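Local coordinates for beta-lactamase-like protein (Koribacter versatilis, PDB 6B9V) that is a metallo-beta-lactamase-fold diphosphatase of the PhnP family that probably cleaves reactive FAD photoproducts at a two-manganese centre and also carries a separate zinc site, at residues C23-A26 and V27-S30; D235-H238 and E239-R243; K111-R114 and V115-V119; K204-P207 and T208-T211. All coordinates share one frame; numbering follows the deposited sequence.

Contact 1 of 4, residues C23-A26 and V27-S30; sequences CDCA and VCSS. With ZN (zinc ion), chain F.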
ATOM      1  N   CYS A  23      -7.780  -3.700 -16.041  1.00 22.74           N
ATOM      2  CA  CYS A  23      -7.405  -4.514 -17.191  1.00 20.41           C
ATOM      3  C   CYS A  23      -8.141  -5.851 -17.185  1.00 22.31           C
ATOM      4  O   CYS A  23      -8.196  -6.536 -16.163  1.00 26.18           O
ATOM      5  CB  CYS A  23      -5.889  -4.763 -17.212  1.00 21.79           C
ATOM      6  SG  CYS A  23      -5.308  -5.672 -18.682  1.00 20.97           S
ATOM      7  N   ASP A  24      -8.678  -6.225 -18.342  1.00 23.60           N
ATOM      8  CA  ASP A  24      -9.412  -7.479 -18.457  1.00 29.02           C
ATOM      9  C   ASP A  24      -8.711  -8.510 -19.338  1.00 25.42           C
ATOM     10  O   ASP A  24      -9.371  -9.391 -19.876  1.00 25.48           O
ATOM     11  CB  ASP A  24     -10.816  -7.223 -19.004  1.00 37.55           C
ATOM     12  CG  ASP A  24     -11.660  -6.378 -18.067  1.00 53.11           C
ATOM     13  OD1 ASP A  24     -11.570  -6.576 -16.834  1.00 55.60           O
ATOM     14  OD2 ASP A  24     -12.411  -5.513 -18.563  1.00 60.68           O
ATOM     15  N   CYS A  25      -7.388  -8.415 -19.471  1.00 22.35           N
ATOM     16  CA  CYS A  25      -6.650  -9.332 -20.354  1.00 19.58           C
ATOM     17  C   CYS A  25      -6.610 -10.741 -19.746  1.00 20.09           C
ATOM     18  O   CYS A  25      -6.997 -10.937 -18.585  1.00 21.41           O
ATOM     19  CB  CYS A  25      -5.218  -8.819 -20.602  1.00 21.96           C
ATOM     20  SG  CYS A  25      -4.026  -9.168 -19.260  1.00 19.53           S
ATOM     21  N   ALA A  26      -6.127 -11.711 -20.519  1.00 22.45           N
ATOM     22  CA  ALA A  26      -6.113 -13.104 -20.073  1.00 21.96           C
ATOM     23  C   ALA A  26      -5.399 -13.286 -18.739  1.00 21.68           C
ATOM     24  O   ALA A  26      -5.930 -13.940 -17.840  1.00 22.81           O
ATOM     25  CB  ALA A  26      -5.468 -14.002 -21.131  1.00 22.37           C
ATOM     26  N   VAL A  27      -4.215 -12.696 -18.593  1.00 16.23           N
ATOM     27  CA  VAL A  27      -3.436 -12.890 -17.363  1.00 15.28           C
ATOM     28  C   VAL A  27      -4.096 -12.176 -16.171  1.00 21.20           C
ATOM     29  O   VAL A  27      -4.179 -12.733 -15.061  1.00 17.47           O
ATOM     30  CB  VAL A  27      -1.970 -12.423 -17.558  1.00 16.46           C
ATOM     31  CG1 VAL A  27      -1.169 -12.480 -16.245  1.00 15.88           C
ATOM     32  CG2 VAL A  27      -1.290 -13.294 -18.626  1.00 16.04           C
ATOM     33  N   CYS A  28      -4.607 -10.965 -16.390  1.00 17.59           N
ATOM     34  CA  CYS A  28      -5.269 -10.251 -15.288  1.00 15.63           C
ATOM     35  C   CYS A  28      -6.577 -10.934 -14.881  1.00 18.45           C
ATOM     36  O   CYS A  28      -7.065 -10.728 -13.768  1.00 20.72           O
ATOM     37  CB  CYS A  28      -5.521  -8.781 -15.663  1.00 18.55           C
ATOM     38  SG  CYS A  28      -3.961  -7.800 -15.699  1.00 19.12           S
ATOM     39  N   SER A  29      -7.127 -11.751 -15.774  1.00 17.36           N
ATOM     40  CA  SER A  29      -8.379 -12.461 -15.526  1.00 22.37           C
ATOM     41  C   SER A  29      -8.105 -13.866 -15.021  1.00 19.49           C
ATOM     42  O   SER A  29      -9.030 -14.612 -14.749  1.00 18.86           O
ATOM     43  CB  SER A  29      -9.232 -12.542 -16.807  1.00 20.17           C
ATOM     44  OG  SER A  29      -9.540 -11.249 -17.290  1.00 30.93           O
ATOM     45  N   SER A  30      -6.831 -14.227 -14.930  1.00 21.01           N
ATOM     46  CA  SER A  30      -6.447 -15.588 -14.590  1.00 16.44           C
ATOM     47  C   SER A  30      -6.924 -15.981 -13.191  1.00 24.58           C
ATOM     48  O   SER A  30      -6.949 -15.157 -12.275  1.00 20.46           O
ATOM     49  CB  SER A  30      -4.928 -15.742 -14.662  1.00 22.45           C
ATOM     50  OG  SER A  30      -4.530 -17.006 -14.157  1.00 19.80           O
TER
HETATM   51 ZN    ZN F 304      -3.789  -7.259 -17.932  1.00 20.13          ZN
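The flat peptide carbonyl of Cys25 is met by Ser29 from two directions. The hydroxyl OG of Ser29 lies above the carbonyl plane, 43° out of it, and donates to Cys25 O at 2.9 Å. The backbone N of the same residue also bonds Cys25 O, at 2.9 Å. One carbonyl oxygen is thus gripped twice by one serine, and Ser29 N spares a weak second bond for Ala26 O at 3.2 Å. Together with the type I turn from Val27 to Ser30, these bonds curl the chain round the metal.

On the inner side of the curl, Cys23 SG, Cys25 SG and Cys28 SG each bind the zinc ion at 2.3 Å. The sulfur of Cys25 is placed between its own backbone N and carbonyl carbon (chi1 80°), which brings it to 3.8 Å from Cys28 SG and within reach of the amide of Cys28. Cys28 N donates to Cys25 SG over 3.4 Å in a nearly straight N-H...S bond of 167°, and Cys25 N donates to Cys23 SG over 3.5 Å. Such bonds would probably draw some negative charge off the sulfurs. His234 ND1 is the fourth ligand, completing a zinc site of three cysteines and one histidine with CxCxxC spacing, as in PhnP itself.

Contact 2 of 4, residues D235-H238 and E239-R243; sequences DLPH and EETNR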
ATOM      1  N   ASP A 235       2.154  -9.290 -18.974  1.00 13.76           N
ATOM      2  CA  ASP A 235       2.573  -9.803 -20.273  1.00 18.93           C
ATOM      3  C   ASP A 235       2.968 -11.278 -20.216  1.00 23.14           C
ATOM      4  O   ASP A 235       3.017 -11.936 -21.251  1.00 19.62           O
ATOM      5  CB  ASP A 235       3.754  -8.985 -20.812  1.00 19.60           C
ATOM      6  CG  ASP A 235       3.914  -9.107 -22.316  1.00 30.25           C
ATOM      7  OD1 ASP A 235       2.918  -8.869 -23.028  1.00 31.92           O
ATOM      8  OD2 ASP A 235       5.031  -9.447 -22.784  1.00 27.05           O
ATOM      9  N   LEU A 236       3.276 -11.785 -19.019  1.00 18.66           N
ATOM     10  CA  LEU A 236       3.813 -13.138 -18.872  1.00 18.36           C
ATOM     11  C   LEU A 236       2.909 -14.057 -18.040  1.00 16.18           C
ATOM     12  O   LEU A 236       2.881 -13.950 -16.809  1.00 18.82           O
ATOM     13  CB  LEU A 236       5.208 -13.080 -18.229  1.00 17.62           C
ATOM     14  CG  LEU A 236       6.274 -12.213 -18.914  1.00 16.04           C
ATOM     15  CD1 LEU A 236       7.558 -12.124 -18.087  1.00 15.16           C
ATOM     16  CD2 LEU A 236       6.582 -12.772 -20.272  1.00 15.49           C
ATOM     17  N   PRO A 237       2.188 -14.978 -18.702  1.00 17.52           N
ATOM     18  CA  PRO A 237       1.348 -15.973 -18.012  1.00 21.29           C
ATOM     19  C   PRO A 237       2.224 -16.924 -17.210  1.00 23.38           C
ATOM     20  O   PRO A 237       3.237 -17.374 -17.743  1.00 18.48           O
ATOM     21  CB  PRO A 237       0.641 -16.714 -19.161  1.00 21.86           C
ATOM     22  CG  PRO A 237       0.853 -15.864 -20.383  1.00 28.79           C
ATOM     23  CD  PRO A 237       2.149 -15.149 -20.165  1.00 22.60           C
ATOM     24  N   HIS A 238       1.866 -17.243 -15.972  1.00 17.72           N
ATOM     25  CA  HIS A 238       2.823 -17.952 -15.120  1.00 19.77           C
ATOM     26  C   HIS A 238       3.141 -19.363 -15.630  1.00 17.49           C
ATOM     27  O   HIS A 238       4.292 -19.674 -15.969  1.00 16.30           O
ATOM     28  CB  HIS A 238       2.323 -18.021 -13.671  1.00 18.80           C
ATOM     29  CG  HIS A 238       3.311 -18.647 -12.734  1.00 16.56           C
ATOM     30  ND1 HIS A 238       4.372 -17.948 -12.201  1.00 15.27           N
ATOM     31  CD2 HIS A 238       3.415 -19.915 -12.265  1.00 16.57           C
ATOM     32  CE1 HIS A 238       5.095 -18.760 -11.447  1.00 16.82           C
ATOM     33  NE2 HIS A 238       4.523 -19.955 -11.452  1.00 17.24           N
ATOM     34  N   GLU A 239       2.124 -20.210 -15.711  1.00 18.34           N
ATOM     35  CA  GLU A 239       2.340 -21.614 -15.989  1.00 18.87           C
ATOM     36  C   GLU A 239       2.780 -21.807 -17.437  1.00 24.76           C
ATOM     37  O   GLU A 239       3.669 -22.609 -17.723  1.00 20.52           O
ATOM     38  CB  GLU A 239       1.075 -22.423 -15.685  1.00 26.52           C
ATOM     39  CG  GLU A 239       1.292 -23.929 -15.544  1.00 30.98           C
ATOM     40  CD  GLU A 239       2.190 -24.300 -14.369  1.00 31.60           C
ATOM     41  OE1 GLU A 239       2.306 -23.506 -13.407  1.00 28.95           O
ATOM     42  OE2 GLU A 239       2.792 -25.392 -14.412  1.00 39.25           O
ATOM     43  N   GLU A 240       2.173 -21.057 -18.349  1.00 18.67           N
ATOM     44  CA  GLU A 240       2.482 -21.233 -19.758  1.00 20.84           C
ATOM     45  C   GLU A 240       3.933 -20.840 -20.035  1.00 20.88           C
ATOM     46  O   GLU A 240       4.599 -21.484 -20.843  1.00 20.72           O
ATOM     47  CB  GLU A 240       1.528 -20.418 -20.640  1.00 24.87           C
ATOM     48  CG  GLU A 240       1.497 -20.915 -22.067  1.00 28.97           C
ATOM     49  CD  GLU A 240       0.409 -20.267 -22.903  1.00 35.14           C
ATOM     50  OE1 GLU A 240      -0.484 -19.590 -22.332  1.00 37.68           O
ATOM     51  OE2 GLU A 240       0.448 -20.452 -24.138  1.00 33.50           O
ATOM     52  N   THR A 241       4.409 -19.796 -19.353  1.00 18.92           N
ATOM     53  CA  THR A 241       5.792 -19.349 -19.500  1.00 23.33           C
ATOM     54  C   THR A 241       6.734 -20.355 -18.873  1.00 19.44           C
ATOM     55  O   THR A 241       7.758 -20.683 -19.455  1.00 27.48           O
ATOM     56  CB  THR A 241       6.038 -17.964 -18.855  1.00 16.87           C
ATOM     57  OG1 THR A 241       5.205 -16.982 -19.474  1.00 20.42           O
ATOM     58  CG2 THR A 241       7.495 -17.531 -19.010  1.00 18.40           C
ATOM     59  N   ASN A 242       6.396 -20.846 -17.682  1.00 18.16           N
ATOM     60  CA  ASN A 242       7.297 -21.779 -17.003  1.00 25.41           C
ATOM     61  C   ASN A 242       7.414 -23.115 -17.724  1.00 30.67           C
ATOM     62  O   ASN A 242       8.460 -23.766 -17.676  1.00 28.21           O
ATOM     63  CB  ASN A 242       6.860 -22.005 -15.557  1.00 21.75           C
ATOM     64  CG  ASN A 242       7.398 -20.943 -14.625  1.00 18.93           C
ATOM     65  OD1 ASN A 242       8.237 -20.129 -15.017  1.00 18.18           O
ATOM     66  ND2 ASN A 242       6.914 -20.930 -13.399  1.00 19.84           N
ATOM     67  N   ARG A 243       6.346 -23.516 -18.401  1.00 28.09           N
ATOM     68  CA  ARG A 243       6.376 -24.757 -19.171  1.00 36.23           C
ATOM     69  C   ARG A 243       7.388 -24.664 -20.316  1.00 36.76           C
ATOM     70  O   ARG A 243       7.925 -25.680 -20.769  1.00 42.91           O
ATOM     71  CB  ARG A 243       4.971 -25.082 -19.704  1.00 42.28           C
ATOM     72  CG  ARG A 243       4.754 -26.534 -20.120  1.00 55.86           C
ATOM     73  CD  ARG A 243       3.277 -26.932 -20.008  1.00 61.70           C
ATOM     74  NE  ARG A 243       2.399 -26.069 -20.796  1.00 61.75           N
ATOM     75  CZ  ARG A 243       1.469 -25.270 -20.279  1.00 61.92           C
ATOM     76  NH1 ARG A 243       1.283 -25.225 -18.965  1.00 61.05           N
ATOM     77  NH2 ARG A 243       0.720 -24.517 -21.078  1.00 58.42           N
TER
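Pro237 O accepts Thr241 N at 3.1 Å and His238 O accepts Asn242 N at 3.0 Å, two successive i to i+4 bonds that open the helix 238-244 with Pro237 at its N-cap. Thr241 adds a second donor to the first of these oxygens: its hydroxyl OG1 donates to Pro237 O at 2.7 Å, tilted 16° from the carbonyl plane, whereas the amide N of Thr241 stands farther above that plane. The oxygen is therefore held by two donors of one residue. The same OG1 lies 3.6 Å from Pro237 CD, and the two side chains cross at about a right angle, while Pro237 CB packs on Glu240 CB at 4.1 Å.

One residue further along, Asn242 meets His238. The histidine ring is swung beside its own carbonyl carbon (chi1 -176°), which brings one ring face under the amide nitrogen of Asn242. ND2 is 3.2 Å from His238 NE2 and 3.4 Å from His238 CE1, with the amide and ring planes 70° apart. ND2 and NE2 are poorly angled for a hydrogen bond, and the polar ends have other partners: His238 ND1 bonds Arg37, and Asn242 OD1 accepts from Leu251 N on strand 249-251. Asp35 OD1 takes up the amide N of His238.

This is a helix N-terminus whose first turn is closed by a main-chain carbonyl and a threonine hydroxyl, set in the crossover from strand 226-230 to strand 249-251 of the metallo-beta-lactamase fold.

Contact 3 of 4, residues K111-R114 and V115-V119; sequences KTER and VLKHV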
ATOM      1  N   LYS A 111      21.377   8.061  -3.278  1.00 24.87           N
ATOM      2  CA  LYS A 111      20.206   8.535  -4.024  1.00 31.29           C
ATOM      3  C   LYS A 111      18.903   8.014  -3.390  1.00 25.54           C
ATOM      4  O   LYS A 111      17.882   8.734  -3.287  1.00 26.69           O
ATOM      5  CB  LYS A 111      20.287   8.123  -5.496  1.00 39.00           C
ATOM      6  CG  LYS A 111      19.385   8.977  -6.401  1.00 49.21           C
ATOM      7  CD  LYS A 111      19.294   8.425  -7.821  1.00 55.95           C
ATOM      8  CE  LYS A 111      18.448   9.322  -8.720  1.00 57.30           C
ATOM      9  NZ  LYS A 111      17.053   9.483  -8.224  1.00 59.13           N
ATOM     10  N   THR A 112      18.954   6.771  -2.921  1.00 17.80           N
ATOM     11  CA  THR A 112      17.780   6.164  -2.304  1.00 16.77           C
ATOM     12  C   THR A 112      17.487   6.826  -0.943  1.00 20.40           C
ATOM     13  O   THR A 112      16.328   7.115  -0.613  1.00 20.71           O
ATOM     14  CB  THR A 112      17.975   4.654  -2.162  1.00 20.15           C
ATOM     15  OG1 THR A 112      18.195   4.085  -3.468  1.00 21.43           O
ATOM     16  CG2 THR A 112      16.760   4.009  -1.520  1.00 21.25           C
ATOM     17  N   GLU A 113      18.541   7.067  -0.168  1.00 17.94           N
ATOM     18  CA  GLU A 113      18.424   7.800   1.082  1.00 21.03           C
ATOM     19  C   GLU A 113      17.768   9.161   0.847  1.00 22.38           C
ATOM     20  O   GLU A 113      16.862   9.538   1.579  1.00 21.52           O
ATOM     21  CB  GLU A 113      19.802   7.980   1.725  1.00 25.76           C
ATOM     22  CG  GLU A 113      19.787   8.877   2.943  1.00 26.80           C
ATOM     23  CD  GLU A 113      21.184   9.214   3.425  1.00 41.03           C
ATOM     24  OE1 GLU A 113      22.101   8.397   3.207  1.00 45.38           O
ATOM     25  OE2 GLU A 113      21.364  10.303   4.002  1.00 49.32           O
ATOM     26  N   ARG A 114      18.236   9.883  -0.181  1.00 21.48           N
ATOM     27  CA  ARG A 114      17.702  11.210  -0.527  1.00 21.93           C
ATOM     28  C   ARG A 114      16.180  11.159  -0.764  1.00 20.79           C
ATOM     29  O   ARG A 114      15.399  11.996  -0.233  1.00 22.46           O
ATOM     30  CB  ARG A 114      18.415  11.756  -1.775  1.00 26.64           C
ATOM     31  CG  ARG A 114      18.413  13.271  -1.941  1.00 29.16           C
ATOM     32  CD  ARG A 114      18.815  13.683  -3.375  1.00 27.00           C
ATOM     33  NE  ARG A 114      19.981  12.947  -3.872  1.00 25.76           N
ATOM     34  CZ  ARG A 114      20.390  12.943  -5.138  1.00 30.05           C
ATOM     35  NH1 ARG A 114      19.739  13.640  -6.059  1.00 27.49           N
ATOM     36  NH2 ARG A 114      21.463  12.238  -5.487  1.00 27.03           N
ATOM     37  N   VAL A 115      15.761  10.175  -1.559  1.00 21.17           N
ATOM     38  CA  VAL A 115      14.330  10.018  -1.826  1.00 22.64           C
ATOM     39  C   VAL A 115      13.537   9.638  -0.564  1.00 21.86           C
ATOM     40  O   VAL A 115      12.466  10.202  -0.303  1.00 18.97           O
ATOM     41  CB  VAL A 115      14.081   8.958  -2.932  1.00 25.26           C
ATOM     42  CG1 VAL A 115      12.588   8.715  -3.116  1.00 24.20           C
ATOM     43  CG2 VAL A 115      14.741   9.393  -4.245  1.00 27.01           C
ATOM     44  N   LEU A 116      14.044   8.687   0.213  1.00 17.82           N
ATOM     45  CA  LEU A 116      13.367   8.280   1.452  1.00 22.60           C
ATOM     46  C   LEU A 116      13.186   9.432   2.449  1.00 25.13           C
ATOM     47  O   LEU A 116      12.096   9.612   3.017  1.00 20.72           O
ATOM     48  CB  LEU A 116      14.126   7.142   2.148  1.00 19.51           C
ATOM     49  CG  LEU A 116      14.067   5.751   1.508  1.00 24.09           C
ATOM     50  CD1 LEU A 116      15.035   4.812   2.218  1.00 22.89           C
ATOM     51  CD2 LEU A 116      12.649   5.174   1.549  1.00 23.52           C
ATOM     52  N   LYS A 117      14.246  10.203   2.676  1.00 21.51           N
ATOM     53  CA  LYS A 117      14.162  11.304   3.630  1.00 28.01           C
ATOM     54  C   LYS A 117      13.223  12.388   3.120  1.00 29.60           C
ATOM     55  O   LYS A 117      12.552  13.059   3.915  1.00 26.75           O
ATOM     56  CB  LYS A 117      15.545  11.893   3.914  1.00 23.89           C
ATOM     57  CG  LYS A 117      16.437  10.946   4.701  1.00 34.69           C
ATOM     58  CD  LYS A 117      17.745  11.618   5.078  1.00 46.94           C
ATOM     59  CE  LYS A 117      18.502  10.794   6.107  1.00 52.85           C
ATOM     60  NZ  LYS A 117      19.813  11.410   6.449  1.00 54.26           N
ATOM     61  N   HIS A 118      13.173  12.563   1.802  1.00 23.05           N
ATOM     62  CA  HIS A 118      12.264  13.564   1.249  1.00 24.79           C
ATOM     63  C   HIS A 118      10.798  13.126   1.373  1.00 29.83           C
ATOM     64  O   HIS A 118       9.966  13.833   1.956  1.00 28.68           O
ATOM     65  CB  HIS A 118      12.619  13.846  -0.215  1.00 28.50           C
ATOM     66  CG  HIS A 118      11.652  14.751  -0.906  1.00 30.31           C
ATOM     67  ND1 HIS A 118      11.718  16.123  -0.810  1.00 29.86           N
ATOM     68  CD2 HIS A 118      10.589  14.479  -1.701  1.00 31.97           C
ATOM     69  CE1 HIS A 118      10.743  16.660  -1.523  1.00 37.34           C
ATOM     70  NE2 HIS A 118      10.044  15.683  -2.074  1.00 35.23           N
ATOM     71  N   VAL A 119      10.493  11.948   0.836  1.00 25.56           N
ATOM     72  CA  VAL A 119       9.136  11.422   0.822  1.00 23.16           C
ATOM     73  C   VAL A 119       8.612  11.184   2.233  1.00 25.89           C
ATOM     74  O   VAL A 119       7.458  11.487   2.529  1.00 26.49           O
ATOM     75  CB  VAL A 119       9.048  10.104   0.027  1.00 24.39           C
ATOM     76  CG1 VAL A 119       7.682   9.446   0.209  1.00 27.10           C
ATOM     77  CG2 VAL A 119       9.323  10.349  -1.455  1.00 24.19           C
TER
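Lys117 CB starts 3.6 Å from Glu113 O, one turn back along the helix 110-119. With CG turned beside its own backbone N (chi1 -69°), the chain heads toward the glutamate, and CG passes 3.5 Å from the same carbonyl oxygen. From there the lysine runs extended alongside Glu113, both pointing the same way: CD lies 4.0 Å from Glu113 CG, CE 3.6 Å from Glu113 OE2. At the tip, NZ reaches Glu113 OE2 at 3.1 Å in a salt bridge, coming from above the carboxylate plane, 39° out of it.

The backbone beneath is regular alpha helix, with Lys117 N bonded to Glu113 O at 2.9 Å. On the buried side, Leu116 CD1 lies beside Thr112 CG2 at 4.2 Å, and Leu116 also packs on Tyr76 and Ile84. The ring of His118 meets that of His118 of the second subunit, whose NE2 is hydrogen-bonded to His118 O.

Glu113 OE1 has a salt bridge of its own, to Arg140 NE. A carboxylate with a cation at each oxygen would be expected to stay ionised, and its two bonds tie the helix to its own next turn and to strand 136-140, outermost in its sheet within this chain.

Contact 4 of 4, residues K204-P207 and T208-T211; sequences KPHP and THST. With PO4 (phosphate ion), chain E.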
ATOM      1  N   LYS A 204       8.754  -7.792 -24.717  1.00 18.85           N
ATOM      2  CA  LYS A 204       9.259  -6.718 -25.592  1.00 23.67           C
ATOM      3  C   LYS A 204      10.269  -5.832 -24.852  1.00 19.80           C
ATOM      4  O   LYS A 204      10.089  -5.560 -23.661  1.00 18.68           O
ATOM      5  CB  LYS A 204       8.084  -5.869 -26.104  1.00 32.19           C
ATOM      6  CG  LYS A 204       8.436  -4.765 -27.094  1.00 46.17           C
ATOM      7  CD  LYS A 204       7.279  -3.773 -27.245  1.00 53.37           C
ATOM      8  CE  LYS A 204       7.531  -2.761 -28.358  1.00 58.49           C
ATOM      9  NZ  LYS A 204       6.350  -1.868 -28.598  1.00 55.69           N
ATOM     10  N   PRO A 205      11.331  -5.385 -25.547  1.00 20.56           N
ATOM     11  CA  PRO A 205      12.339  -4.533 -24.903  1.00 24.51           C
ATOM     12  C   PRO A 205      11.728  -3.329 -24.194  1.00 24.98           C
ATOM     13  O   PRO A 205      10.812  -2.719 -24.729  1.00 21.54           O
ATOM     14  CB  PRO A 205      13.232  -4.099 -26.079  1.00 26.33           C
ATOM     15  CG  PRO A 205      13.165  -5.245 -27.024  1.00 22.62           C
ATOM     16  CD  PRO A 205      11.736  -5.779 -26.911  1.00 20.12           C
ATOM     17  N   HIS A 206      12.205  -3.042 -22.983  1.00 23.28           N
ATOM     18  CA  HIS A 206      11.726  -1.926 -22.169  1.00 20.51           C
ATOM     19  C   HIS A 206      12.941  -1.066 -21.810  1.00 19.24           C
ATOM     20  O   HIS A 206      14.023  -1.599 -21.580  1.00 19.67           O
ATOM     21  CB  HIS A 206      11.004  -2.436 -20.897  1.00 15.34           C
ATOM     22  CG  HIS A 206      10.400  -1.346 -20.066  1.00 20.62           C
ATOM     23  ND1 HIS A 206      11.120  -0.637 -19.123  1.00 18.11           N
ATOM     24  CD2 HIS A 206       9.143  -0.836 -20.036  1.00 21.49           C
ATOM     25  CE1 HIS A 206      10.335   0.263 -18.555  1.00 24.55           C
ATOM     26  NE2 HIS A 206       9.131   0.167 -19.093  1.00 18.05           N
ATOM     27  N   PRO A 207      12.781   0.265 -21.785  1.00 21.05           N
ATOM     28  CA  PRO A 207      13.946   1.118 -21.507  1.00 17.55           C
ATOM     29  C   PRO A 207      14.667   0.852 -20.167  1.00 16.90           C
ATOM     30  O   PRO A 207      15.866   1.108 -20.093  1.00 23.74           O
ATOM     31  CB  PRO A 207      13.346   2.531 -21.515  1.00 23.92           C
ATOM     32  CG  PRO A 207      12.162   2.419 -22.440  1.00 27.72           C
ATOM     33  CD  PRO A 207      11.582   1.061 -22.134  1.00 20.33           C
ATOM     34  N   THR A 208      13.982   0.372 -19.132  1.00 17.77           N
ATOM     35  CA  THR A 208      14.640   0.278 -17.826  1.00 17.57           C
ATOM     36  C   THR A 208      14.588  -1.108 -17.204  1.00 16.14           C
ATOM     37  O   THR A 208      15.090  -1.301 -16.092  1.00 18.77           O
ATOM     38  CB  THR A 208      14.046   1.297 -16.808  1.00 22.51           C
ATOM     39  OG1 THR A 208      12.661   1.025 -16.606  1.00 18.06           O
ATOM     40  CG2 THR A 208      14.209   2.734 -17.315  1.00 17.60           C
ATOM     41  N   HIS A 209      13.999  -2.074 -17.916  1.00 15.44           N
ATOM     42  CA  HIS A 209      13.881  -3.433 -17.388  1.00 16.66           C
ATOM     43  C   HIS A 209      14.457  -4.430 -18.397  1.00 19.08           C
ATOM     44  O   HIS A 209      14.914  -4.036 -19.464  1.00 18.39           O
ATOM     45  CB  HIS A 209      12.414  -3.761 -17.037  1.00 13.96           C
ATOM     46  CG  HIS A 209      11.912  -3.042 -15.822  1.00 15.72           C
ATOM     47  ND1 HIS A 209      12.050  -3.549 -14.543  1.00 17.01           N
ATOM     48  CD2 HIS A 209      11.280  -1.844 -15.676  1.00 14.66           C
ATOM     49  CE1 HIS A 209      11.532  -2.704 -13.670  1.00 19.36           C
ATOM     50  NE2 HIS A 209      11.053  -1.665 -14.330  1.00 14.85           N
ATOM     51  N   SER A 210      14.479  -5.708 -18.038  1.00 15.51           N
ATOM     52  CA  SER A 210      15.020  -6.745 -18.914  1.00 19.89           C
ATOM     53  C   SER A 210      13.879  -7.608 -19.448  1.00 19.15           C
ATOM     54  O   SER A 210      12.902  -7.832 -18.732  1.00 20.96           O
ATOM     55  CB  SER A 210      16.038  -7.613 -18.160  1.00 17.48           C
ATOM     56  OG  SER A 210      16.618  -8.569 -19.023  1.00 16.56           O
ATOM     57  N   THR A 211      14.005  -8.088 -20.688  1.00 20.28           N
ATOM     58  CA  THR A 211      13.020  -8.995 -21.266  1.00 22.91           C
ATOM     59  C   THR A 211      13.260 -10.425 -20.828  1.00 19.69           C
ATOM     60  O   THR A 211      14.344 -10.774 -20.349  1.00 18.86           O
ATOM     61  CB  THR A 211      13.037  -8.978 -22.813  1.00 23.50           C
ATOM     62  OG1 THR A 211      14.290  -9.498 -23.288  1.00 16.00           O
ATOM     63  CG2 THR A 211      12.832  -7.565 -23.331  1.00 24.65           C
TER
HETATM   64  P   PO4 E 303      10.031   0.556 -11.709  1.00 44.87           P
HETATM   65  O1  PO4 E 303      10.528   0.361 -10.272  1.00 21.92           O
HETATM   66  O2  PO4 E 303       9.360  -0.693 -12.213  1.00 48.72           O
HETATM   67  O3  PO4 E 303      11.193   0.871 -12.622  1.00 33.67           O
HETATM   68  O4  PO4 E 303       9.014   1.683 -11.747  1.00 47.42           O
HETATM   69  O   HOH W   1      14.258  -4.707 -21.842  1.00 23.93           O
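His206 and His209 belong to the loop between strand 195-199 and helix 212-222, which brings His209 to the rim of the two-manganese centre. The ring of His206, beside its own carbonyl carbon (chi1 -176°), lies alongside Thr208 and His209. Its ND1 accepts Thr208 N at 3.0 Å, a nearly straight bond of 170° with the donor tilted out of the ring plane. His209 turns an edge to the face of His206 in an offset edge-to-face pair, centroids 5.2 Å apart and planes at 62°; His209 CD2 is the atom that leads, 3.7 Å from His206 ND1.

Water 1 bridges the two limbs of the loop, accepting from His206 N at 2.9 Å and donating to His209 O at 2.6 Å. Thr211 CG2 lies against Lys204 O at 3.4 Å, while Thr211 OG1 caps Asn214 N.

The phosphate meets His209 at the ring edge: the single N-H of NE2 is shared, in two bent bonds, between PO4 O2 (2.9 Å) and PO4 O3 (3.1 Å). Asp199 OD2 holds the other ring nitrogen, ND1, fixing the ring's rotation. The phosphate probably came from the crystallisation liquor, yet a donor so placed is consistent with gripping a phosphate group of a diphosphate substrate.

How the contacts relate
Contacts 1 and 2 are neighbours beside the zinc site: their centres are 13 Å apart, they touch where Val27 CG2 packs on Pro237 CG at 3.8 Å, and the Pro237 side chain is about 10 Å from the ion. His234, the last zinc ligand, directly precedes contact 2 in sequence. Contact 4 comes within about 5 Å of contact 2 at the nearest atoms, without touching, and carries His209, whose side chain is about 4 Å from a manganese ion. Contact 3 stands on the far side of the chain's centre from contact 2, their centres about 35 Å apart; through Thr112, whose side chain is about 4 Å from that of His78, it backs one manganese ligand.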